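Local coordinates for protein dihydrodipicolinate synthase (Bacteroides thetaiotaomicron, PDB 4XKY) that probably works as a Schiff-base-forming, pyruvate-dependent aldolase of the dihydrodipicolinate synthase/N-acetylneuraminate lyase family, at residues A265-G270 against R286-I291. Numbering follows the deposited sequence.
Sequences ALSLLG and RERGKI
Arg288 reaches from helix 285-298 to Ser267 in the last turn of helix 257-268, joining two of the C-terminal helices that follow the (beta/alpha)8 barrel, as in other DapA-family enzymes. The guanidinium meets the serine end-on: NH1 of Arg288 lies 3.2 Å from OG of Ser267, and NH2 of Arg288 lies 3.3 Å from that same OG. Both are hydrogen bonds, with N-H...O angles near 150°, and the oxygen sits only 6° out of the guanidinium plane, so one hydroxyl accepts from two donors. The arginine spans the gap because its chain is extended from CG to NE, with CG anti to the backbone N (chi1 -179°). NH1 also forms a salt bridge with Asp274, in the loop after helix 257-268, which gives the cation its charged mate. Over one face of the guanidinium lies Leu268, whose CD2 is 3.5 Å from NH2 of Arg288; the two side chains run past each other in opposite directions. Replacing Arg288 by alanine removes both N-H donors and the cation, and would probably leave the Asp274 carboxylate and Ser267 OG without these partners and Leu268 without the guanidinium face its CD2 lies over. Away from this polar end the interface is apolar: Ile291 CG2 packs 4.1 Å from Ala265 CB, while Trp292 and Leu295 of helix 285-298 also touch Leu268. At the helix end Leu269 N bonds to Ala265 O at 2.8 Å, and Gly270, with positive phi, completes a Schellman motif in which its N bonds to Ser267 O at 3.0 Å. The apolar side closes where Leu268 CD1 rests 4.0 Å from Ile291 CG2.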
loop_
_atom_site.group_PDB
_atom_site.type_symbol
_atom_site.label_atom_id
_atom_site.label_comp_id
_atom_site.label_asym_id
_atom_site.label_seq_id
_atom_site.Cartn_x
_atom_site.Cartn_y
_atom_site.Cartn_z
ATOM N N ALA A 265 31.019 -7.932 -1.786
ATOM C CA ALA A 265 31.631 -9.107 -1.173
ATOM C C ALA A 265 32.221 -10.045 -2.219
ATOM O O ALA A 265 33.330 -10.525 -2.008
ATOM C CB ALA A 265 30.647 -9.866 -0.312
ATOM N N LEU A 266 31.486 -10.292 -3.310
ATOM C CA LEU A 266 31.964 -11.140 -4.412
ATOM C C LEU A 266 33.297 -10.640 -4.991
ATOM O O LEU A 266 34.192 -11.443 -5.293
ATOM C CB LEU A 266 30.910 -11.313 -5.521
ATOM C CG LEU A 266 29.681 -12.154 -5.128
ATOM C CD1 LEU A 266 28.614 -12.114 -6.208
ATOM C CD2 LEU A 266 29.975 -13.610 -4.795
ATOM N N SER A 267 33.426 -9.324 -5.101
ATOM C CA SER A 267 34.646 -8.697 -5.581
ATOM C C SER A 267 35.813 -8.852 -4.588
ATOM O O SER A 267 36.926 -9.215 -4.975
ATOM C CB SER A 267 34.402 -7.220 -5.894
ATOM O OG SER A 267 35.634 -6.554 -5.972
ATOM N N LEU A 268 35.529 -8.605 -3.311
ATOM C CA LEU A 268 36.521 -8.744 -2.255
ATOM C C LEU A 268 36.967 -10.188 -2.126
ATOM O O LEU A 268 38.116 -10.466 -1.838
ATOM C CB LEU A 268 35.952 -8.247 -0.932
ATOM C CG LEU A 268 35.894 -6.727 -0.799
ATOM C CD1 LEU A 268 34.976 -6.369 0.342
ATOM C CD2 LEU A 268 37.292 -6.156 -0.574
ATOM N N LEU A 269 36.058 -11.109 -2.402
ATOM C CA LEU A 269 36.408 -12.526 -2.443
ATOM C C LEU A 269 37.177 -12.994 -3.696
ATOM O O LEU A 269 37.525 -14.159 -3.762
ATOM C CB LEU A 269 35.143 -13.358 -2.249
ATOM C CG LEU A 269 34.511 -13.241 -0.864
ATOM C CD1 LEU A 269 33.102 -13.781 -0.934
ATOM C CD2 LEU A 269 35.291 -14.007 0.186
ATOM N N GLY A 270 37.472 -12.119 -4.661
ATOM C CA GLY A 270 38.192 -12.526 -5.884
ATOM C C GLY A 270 37.340 -13.240 -6.935
ATOM O O GLY A 270 37.858 -13.782 -7.892
ATOM N N ARG A 286 34.467 3.715 1.397
ATOM C CA ARG A 286 33.954 3.571 2.749
ATOM C C ARG A 286 33.060 2.351 2.963
ATOM O O ARG A 286 33.244 1.591 3.915
ATOM C CB ARG A 286 33.180 4.795 3.200
ATOM C CG ARG A 286 33.070 4.807 4.714
ATOM C CD ARG A 286 32.667 6.168 5.243
ATOM N NE ARG A 286 31.333 6.495 4.764
ATOM C CZ ARG A 286 30.212 5.974 5.255
ATOM N NH1 ARG A 286 30.247 5.098 6.250
ATOM N NH2 ARG A 286 29.042 6.328 4.743
ATOM N N GLU A 287 32.066 2.182 2.108
ATOM C CA GLU A 287 31.158 1.064 2.268
ATOM C C GLU A 287 31.907 -0.238 1.960
ATOM O O GLU A 287 31.733 -1.245 2.640
ATOM C CB GLU A 287 29.899 1.230 1.397
ATOM C CG GLU A 287 28.964 2.361 1.852
ATOM C CD GLU A 287 29.556 3.734 1.616
ATOM O OE1 GLU A 287 30.135 3.967 0.536
ATOM O OE2 GLU A 287 29.482 4.575 2.531
ATOM N N ARG A 288 32.767 -0.201 0.956
ATOM C CA ARG A 288 33.551 -1.360 0.605
ATOM C C ARG A 288 34.412 -1.784 1.807
ATOM O O ARG A 288 34.476 -2.965 2.129
ATOM C CB ARG A 288 34.395 -1.071 -0.631
ATOM C CG ARG A 288 35.236 -2.235 -1.078
ATOM C CD ARG A 288 36.066 -1.874 -2.286
ATOM N NE ARG A 288 36.925 -2.982 -2.691
ATOM C CZ ARG A 288 36.558 -3.978 -3.493
ATOM N NH1 ARG A 288 35.322 -4.038 -3.990
ATOM N NH2 ARG A 288 37.446 -4.920 -3.808
ATOM N N GLY A 289 35.019 -0.809 2.484
ATOM C CA GLY A 289 35.733 -1.048 3.750
ATOM C C GLY A 289 34.892 -1.737 4.815
ATOM O O GLY A 289 35.362 -2.626 5.520
ATOM N N LYS A 290 33.639 -1.332 4.935
ATOM C CA LYS A 290 32.748 -1.952 5.903
ATOM C C LYS A 290 32.390 -3.362 5.527
ATOM O O LYS A 290 32.221 -4.210 6.392
ATOM C CB LYS A 290 31.446 -1.184 6.023
ATOM C CG LYS A 290 31.584 0.146 6.726
ATOM C CD LYS A 290 30.210 0.696 7.047
ATOM C CE LYS A 290 30.242 2.198 7.152
ATOM N NZ LYS A 290 30.871 2.649 8.423
ATOM N N ILE A 291 32.196 -3.610 4.238
ATOM C CA ILE A 291 31.851 -4.940 3.817
ATOM C C ILE A 291 33.062 -5.842 4.082
ATOM O O ILE A 291 32.894 -6.928 4.559
ATOM C CB ILE A 291 31.405 -4.994 2.330
ATOM C CG1 ILE A 291 30.072 -4.263 2.145
ATOM C CG2 ILE A 291 31.292 -6.437 1.862
ATOM C CD1 ILE A 291 28.846 -5.024 2.579
#